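Local coordinates for glucocorticoid modulatory element-binding protein 1 (Homo sapiens, PDB 1OQJ) that binds glucocorticoid modulatory elements in promoter DNA through its zinc-binding SAND domain and raises transcriptional sensitivity to low glucocorticoid concentrations, at residues K46-L51 / R62-G67; K58-A63 / I69-M74. All coordinates share one frame; numbering follows the deposited sequence.

Both contacts lie within the SAND domain, their centres about 8 Å apart, and both use helix 60-63. Interaction 1 sets one side of that helix and the residue that follows it against helix 45-51; interaction 2 joins its K61 and R62 to the start of helix 71-76. Along the chain helix 45-51 comes first, then helix 60-63, the two-stranded antiparallel sheet of 65-66 and 69-70, and helix 71-76. R62 and A63 belong to segments of both contacts, and a probable hydrogen bond from L71 N to I64 O (2.9 Å) ties them directly. K61 and R72, two DNA-binding residues, meet in interaction 2, while interaction 1 packs the end of helix 60-63 against helix 45-51.

Interaction 1 of 2, residues K46-L51 / R62-G67; sequences KHFVHL and RAIRLG
V49 and F48 of helix 45-51 meet A63 and I64 in a small, wholly apolar contact, buried where the helices of the domain meet the sheet. Closest is the touch between V49 CG2 and I64 CG1, at 3.5 Å. I64 CD1 also lies against the same methyl, 3.9 Å from V49 CG2, so that one branch of the valine rests along the outer part of the isoleucine chain. The other branch meets helix 60-63: V49 CG1 is 3.9 Å from A63 CB, and this CB sits almost as near V49 CG2, in front of both methyls. A chi1 of 170° places CG1 of V49 beside the carbonyl carbon and CG2 beside the backbone N, and both methyls face the end of helix 60-63, where CA of V49 and CA of A63 come within 6.8 Å.

In the SAND fold a twisted antiparallel sheet is packed against a group of short helices, and this contact sits where the two layers join. I64 is the first residue to leave helical geometry after helix 60-63, and its side chain also touches I12 of strand 9-14. F48 likewise faces the sheet, packing on C14, S17 and A19 and making an edge-to-face pair with the ring of F38.

Between F48 and I64 the approach is looser. I64 CD1 comes to the edge of the phenyl ring, near its plane, 4.1 Å from F48 CD2, and leaves the ring face out of this contact. The extended isoleucine chain (chi2 180°) carries CD1 to this position although the side chain of I64 does not set out toward helix 45-51. A63 touches L57 as well, and V49 reaches the side chain of K54, a DNA-binding residue.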
loop_
_atom_site.group_PDB
_atom_site.type_symbol
_atom_site.label_atom_id
_atom_site.label_comp_id
_atom_site.label_asym_id
_atom_site.label_seq_id
_atom_site.Cartn_x
_atom_site.Cartn_y
_atom_site.Cartn_z
ATOM N N LYS A 46 1.818 0.442 7.048
ATOM C CA LYS A 46 1.777 -0.151 8.382
ATOM C C LYS A 46 0.893 0.680 9.304
ATOM O O LYS A 46 0.081 0.134 10.053
ATOM C CB LYS A 46 3.183 -0.256 8.979
ATOM C CG LYS A 46 3.216 -0.995 10.311
ATOM C CD LYS A 46 4.627 -1.114 10.861
ATOM C CE LYS A 46 4.653 -1.999 12.099
ATOM N NZ LYS A 46 6.012 -2.088 12.706
ATOM N N HIS A 47 1.041 1.999 9.249
ATOM C CA HIS A 47 0.232 2.865 10.098
ATOM C C HIS A 47 -1.224 2.899 9.656
ATOM O O HIS A 47 -2.127 2.890 10.495
ATOM C CB HIS A 47 0.827 4.272 10.141
ATOM C CG HIS A 47 2.085 4.356 10.949
ATOM N ND1 HIS A 47 2.897 5.468 10.959
ATOM C CD2 HIS A 47 2.662 3.461 11.789
ATOM C CE1 HIS A 47 3.921 5.256 11.768
ATOM N NE2 HIS A 47 3.803 4.047 12.284
ATOM N N PHE A 48 -1.462 2.930 8.349
ATOM C CA PHE A 48 -2.831 2.931 7.857
ATOM C C PHE A 48 -3.543 1.672 8.352
ATOM O O PHE A 48 -4.653 1.738 8.880
ATOM C CB PHE A 48 -2.843 2.966 6.327
ATOM C CG PHE A 48 -4.210 2.808 5.727
ATOM C CD1 PHE A 48 -5.260 3.633 6.129
ATOM C CD2 PHE A 48 -4.453 1.836 4.757
ATOM C CE1 PHE A 48 -6.536 3.496 5.578
ATOM C CE2 PHE A 48 -5.723 1.689 4.195
ATOM C CZ PHE A 48 -6.766 2.522 4.608
ATOM N N VAL A 49 -2.891 0.527 8.183
ATOM C CA VAL A 49 -3.456 -0.745 8.612
ATOM C C VAL A 49 -3.737 -0.751 10.113
ATOM O O VAL A 49 -4.766 -1.266 10.557
ATOM C CB VAL A 49 -2.509 -1.913 8.244
ATOM C CG1 VAL A 49 -2.979 -3.210 8.900
ATOM C CG2 VAL A 49 -2.469 -2.079 6.730
ATOM N N HIS A 50 -2.833 -0.166 10.893
ATOM C CA HIS A 50 -3.031 -0.128 12.331
ATOM C C HIS A 50 -4.246 0.709 12.701
ATOM O O HIS A 50 -5.081 0.286 13.502
ATOM C CB HIS A 50 -1.817 0.448 13.043
ATOM C CG HIS A 50 -1.938 0.390 14.530
ATOM N ND1 HIS A 50 -1.743 -0.775 15.242
ATOM C CD2 HIS A 50 -2.339 1.318 15.431
ATOM C CE1 HIS A 50 -2.022 -0.562 16.514
ATOM N NE2 HIS A 50 -2.387 0.700 16.657
ATOM N N LEU A 51 -4.331 1.902 12.121
ATOM C CA LEU A 51 -5.443 2.803 12.398
ATOM C C LEU A 51 -6.770 2.223 11.928
ATOM O O LEU A 51 -7.824 2.520 12.498
ATOM C CB LEU A 51 -5.195 4.163 11.736
ATOM C CG LEU A 51 -4.003 4.940 12.300
ATOM C CD1 LEU A 51 -3.776 6.207 11.491
ATOM C CD2 LEU A 51 -4.267 5.281 13.766
ATOM N N ARG A 62 -2.104 -8.062 2.742
ATOM C CA ARG A 62 -3.375 -8.762 2.663
ATOM C C ARG A 62 -4.475 -7.980 3.384
ATOM O O ARG A 62 -5.658 -8.162 3.103
ATOM C CB ARG A 62 -3.249 -10.180 3.236
ATOM C CG ARG A 62 -2.485 -11.146 2.326
ATOM C CD ARG A 62 -2.659 -12.590 2.782
ATOM N NE ARG A 62 -2.169 -13.554 1.797
ATOM C CZ ARG A 62 -0.885 -13.773 1.529
ATOM N NH1 ARG A 62 0.056 -13.099 2.175
ATOM N NH2 ARG A 62 -0.541 -14.666 0.610
ATOM N N ALA A 63 -4.077 -7.096 4.299
ATOM C CA ALA A 63 -5.025 -6.277 5.052
ATOM C C ALA A 63 -5.573 -5.143 4.186
ATOM O O ALA A 63 -6.742 -4.775 4.290
ATOM C CB ALA A 63 -4.349 -5.701 6.290
ATOM N N ILE A 64 -4.713 -4.581 3.340
ATOM C CA ILE A 64 -5.126 -3.502 2.449
ATOM C C ILE A 64 -5.730 -4.089 1.182
ATOM O O ILE A 64 -5.197 -5.042 0.614
ATOM C CB ILE A 64 -3.932 -2.613 2.052
ATOM C CG1 ILE A 64 -3.341 -1.951 3.298
ATOM C CG2 ILE A 64 -4.373 -1.554 1.044
ATOM C CD1 ILE A 64 -2.149 -1.052 3.008
ATOM N N ARG A 65 -6.841 -3.511 0.737
ATOM C CA ARG A 65 -7.513 -3.975 -0.469
ATOM C C ARG A 65 -7.655 -2.840 -1.479
ATOM O O ARG A 65 -7.703 -1.665 -1.118
ATOM C CB ARG A 65 -8.896 -4.539 -0.125
ATOM C CG ARG A 65 -8.854 -5.862 0.633
ATOM C CD ARG A 65 -10.250 -6.315 1.049
ATOM N NE ARG A 65 -10.214 -7.527 1.868
ATOM C CZ ARG A 65 -10.087 -8.760 1.387
ATOM N NH1 ARG A 65 -9.987 -8.963 0.080
ATOM N NH2 ARG A 65 -10.055 -9.795 2.215
ATOM N N LEU A 66 -7.700 -3.207 -2.752
ATOM C CA LEU A 66 -7.855 -2.250 -3.832
ATOM C C LEU A 66 -8.994 -2.849 -4.650
ATOM O O LEU A 66 -8.854 -3.923 -5.230
ATOM C CB LEU A 66 -6.553 -2.169 -4.630
ATOM C CG LEU A 66 -6.353 -0.976 -5.564
ATOM C CD1 LEU A 66 -4.872 -0.815 -5.860
ATOM C CD2 LEU A 66 -7.146 -1.175 -6.843
ATOM N N GLY A 67 -10.136 -2.173 -4.662
ATOM C CA GLY A 67 -11.279 -2.707 -5.378
ATOM C C GLY A 67 -11.719 -4.028 -4.767
ATOM O O GLY A 67 -12.248 -4.898 -5.460
#

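Interaction 2 of 2, residues K58-A63 / I69-M74; sequences KDWKRA and IMLRKM
The polar tie between the two helices is a backbone bond: R72 N donates to K61 O at 2.9 Å. K61 O thereby receives an amide in the first turn of helix 71-76, just past the N-cap residue M70. D59 is the N-cap of helix 60-63; its OD1 accepts weakly from R62 N, while its OD2 forms a salt bridge with R62 NH1 at 2.7 Å on the syn side of the carboxylate.

Side-chain packing accompanies the backbone bond. M70 SD lies against the start of the R62 chain, 3.7 Å from R62 CG, and M70 CG touches R62 O. L71 CD2 reaches W60 CZ3 at 3.9 Å, on the buried side, where F26 touches both residues. K61 CB meets R72 CB, and farther out K61 CD comes to the edge of the R72 guanidinium. The bend of R72 at chi2 (73°) takes its chain obliquely across that of K61, whose CG covers one face of the W60 indole.

K61 and R72 are both DNA-binding residues, and K61 NZ lies 5.1 Å from R72 NH1. R72 NE is paired with D76, and K61 NZ makes a weak bond to C93 O beside the zinc site. The clustered positive charge is consistent with a surface that receives the DNA phosphate backbone.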
loop_
_atom_site.group_PDB
_atom_site.type_symbol
_atom_site.label_atom_id
_atom_site.label_comp_id
_atom_site.label_asym_id
_atom_site.label_seq_id
_atom_site.Cartn_x
_atom_site.Cartn_y
_atom_site.Cartn_z
ATOM N N LYS A 58 -0.839 -9.158 10.813
ATOM C CA LYS A 58 0.593 -9.212 10.550
ATOM C C LYS A 58 0.878 -9.458 9.073
ATOM O O LYS A 58 1.763 -10.234 8.722
ATOM C CB LYS A 58 1.266 -10.300 11.396
ATOM C CG LYS A 58 1.231 -10.026 12.892
ATOM C CD LYS A 58 2.153 -10.960 13.666
ATOM C CE LYS A 58 3.621 -10.633 13.423
ATOM N NZ LYS A 58 4.526 -11.476 14.256
ATOM N N ASP A 59 0.112 -8.793 8.215
ATOM C CA ASP A 59 0.289 -8.920 6.772
ATOM C C ASP A 59 -0.391 -7.732 6.104
ATOM O O ASP A 59 -1.512 -7.850 5.606
ATOM C CB ASP A 59 -0.339 -10.219 6.268
ATOM C CG ASP A 59 0.128 -10.583 4.872
ATOM O OD1 ASP A 59 0.445 -9.659 4.094
ATOM O OD2 ASP A 59 0.172 -11.789 4.551
ATOM N N TRP A 60 0.285 -6.589 6.092
ATOM C CA TRP A 60 -0.298 -5.391 5.505
ATOM C C TRP A 60 -0.736 -5.559 4.055
ATOM O O TRP A 60 -1.725 -4.960 3.641
ATOM C CB TRP A 60 0.663 -4.201 5.621
ATOM C CG TRP A 60 1.913 -4.306 4.800
ATOM C CD1 TRP A 60 3.080 -4.916 5.153
ATOM C CD2 TRP A 60 2.122 -3.767 3.487
ATOM N NE1 TRP A 60 4.007 -4.784 4.143
ATOM C CE2 TRP A 60 3.443 -4.084 3.108
ATOM C CE3 TRP A 60 1.318 -3.044 2.594
ATOM C CZ2 TRP A 60 3.982 -3.704 1.874
ATOM C CZ3 TRP A 60 1.855 -2.664 1.365
ATOM C CH2 TRP A 60 3.174 -2.997 1.019
ATOM N N LYS A 61 -0.018 -6.380 3.293
ATOM C CA LYS A 61 -0.361 -6.590 1.889
ATOM C C LYS A 61 -1.686 -7.320 1.721
ATOM O O LYS A 61 -2.318 -7.224 0.674
ATOM C CB LYS A 61 0.742 -7.363 1.169
ATOM C CG LYS A 61 2.098 -6.693 1.216
ATOM C CD LYS A 61 3.116 -7.463 0.394
ATOM C CE LYS A 61 4.536 -7.038 0.728
ATOM N NZ LYS A 61 4.898 -7.408 2.127
ATOM N N ARG A 62 -2.104 -8.062 2.742
ATOM C CA ARG A 62 -3.375 -8.762 2.663
ATOM C C ARG A 62 -4.475 -7.980 3.384
ATOM O O ARG A 62 -5.658 -8.162 3.103
ATOM C CB ARG A 62 -3.249 -10.180 3.236
ATOM C CG ARG A 62 -2.485 -11.146 2.326
ATOM C CD ARG A 62 -2.659 -12.590 2.782
ATOM N NE ARG A 62 -2.169 -13.554 1.797
ATOM C CZ ARG A 62 -0.885 -13.773 1.529
ATOM N NH1 ARG A 62 0.056 -13.099 2.175
ATOM N NH2 ARG A 62 -0.541 -14.666 0.610
ATOM N N ALA A 63 -4.077 -7.096 4.299
ATOM C CA ALA A 63 -5.025 -6.277 5.052
ATOM C C ALA A 63 -5.573 -5.143 4.186
ATOM O O ALA A 63 -6.742 -4.775 4.290
ATOM C CB ALA A 63 -4.349 -5.701 6.290
ATOM N N ILE A 69 -9.875 -6.392 -3.708
ATOM C CA ILE A 69 -8.859 -7.422 -3.888
ATOM C C ILE A 69 -7.632 -7.114 -3.036
ATOM O O ILE A 69 -7.191 -5.968 -2.962
ATOM C CB ILE A 69 -8.428 -7.509 -5.373
ATOM C CG1 ILE A 69 -9.637 -7.871 -6.240
ATOM C CG2 ILE A 69 -7.335 -8.560 -5.546
ATOM C CD1 ILE A 69 -9.322 -7.965 -7.723
ATOM N N MET A 70 -7.086 -8.135 -2.384
ATOM C CA MET A 70 -5.903 -7.940 -1.557
ATOM C C MET A 70 -4.804 -7.275 -2.381
ATOM O O MET A 70 -4.526 -7.684 -3.511
ATOM C CB MET A 70 -5.405 -9.280 -1.016
ATOM C CG MET A 70 -6.316 -9.898 0.024
ATOM S SD MET A 70 -5.706 -11.509 0.546
ATOM C CE MET A 70 -7.162 -12.529 0.284
ATOM N N LEU A 71 -4.182 -6.246 -1.816
ATOM C CA LEU A 71 -3.118 -5.535 -2.515
ATOM C C LEU A 71 -2.039 -6.515 -2.973
ATOM O O LEU A 71 -1.472 -6.367 -4.055
ATOM C CB LEU A 71 -2.523 -4.457 -1.602
ATOM C CG LEU A 71 -1.508 -3.499 -2.229
ATOM C CD1 LEU A 71 -2.116 -2.820 -3.451
ATOM C CD2 LEU A 71 -1.081 -2.461 -1.198
ATOM N N ARG A 72 -1.767 -7.524 -2.151
ATOM C CA ARG A 72 -0.775 -8.548 -2.472
ATOM C C ARG A 72 -0.967 -9.114 -3.881
ATOM O O ARG A 72 -0.006 -9.256 -4.639
ATOM C CB ARG A 72 -0.859 -9.687 -1.452
ATOM C CG ARG A 72 -0.049 -10.929 -1.805
ATOM C CD ARG A 72 1.444 -10.705 -1.643
ATOM N NE ARG A 72 2.202 -11.911 -1.972
ATOM C CZ ARG A 72 3.522 -12.024 -1.853
ATOM N NH1 ARG A 72 4.240 -11.001 -1.407
ATOM N NH2 ARG A 72 4.125 -13.158 -2.183
ATOM N N LYS A 73 -2.206 -9.432 -4.237
ATOM C CA LYS A 73 -2.482 -10.003 -5.554
ATOM C C LYS A 73 -2.288 -9.003 -6.684
ATOM O O LYS A 73 -1.812 -9.361 -7.764
ATOM C CB LYS A 73 -3.899 -10.570 -5.595
ATOM C CG LYS A 73 -4.136 -11.696 -4.598
ATOM C CD LYS A 73 -5.540 -12.261 -4.740
ATOM C CE LYS A 73 -5.784 -13.402 -3.761
ATOM N NZ LYS A 73 -5.718 -12.952 -2.347
ATOM N N MET A 74 -2.660 -7.750 -6.445
ATOM C CA MET A 74 -2.495 -6.727 -7.470
ATOM C C MET A 74 -1.004 -6.476 -7.691
ATOM O O MET A 74 -0.574 -6.157 -8.798
ATOM C CB MET A 74 -3.212 -5.439 -7.060
ATOM C CG MET A 74 -4.716 -5.617 -6.815
ATOM S SD MET A 74 -5.633 -6.474 -8.133
ATOM C CE MET A 74 -5.576 -5.256 -9.441
#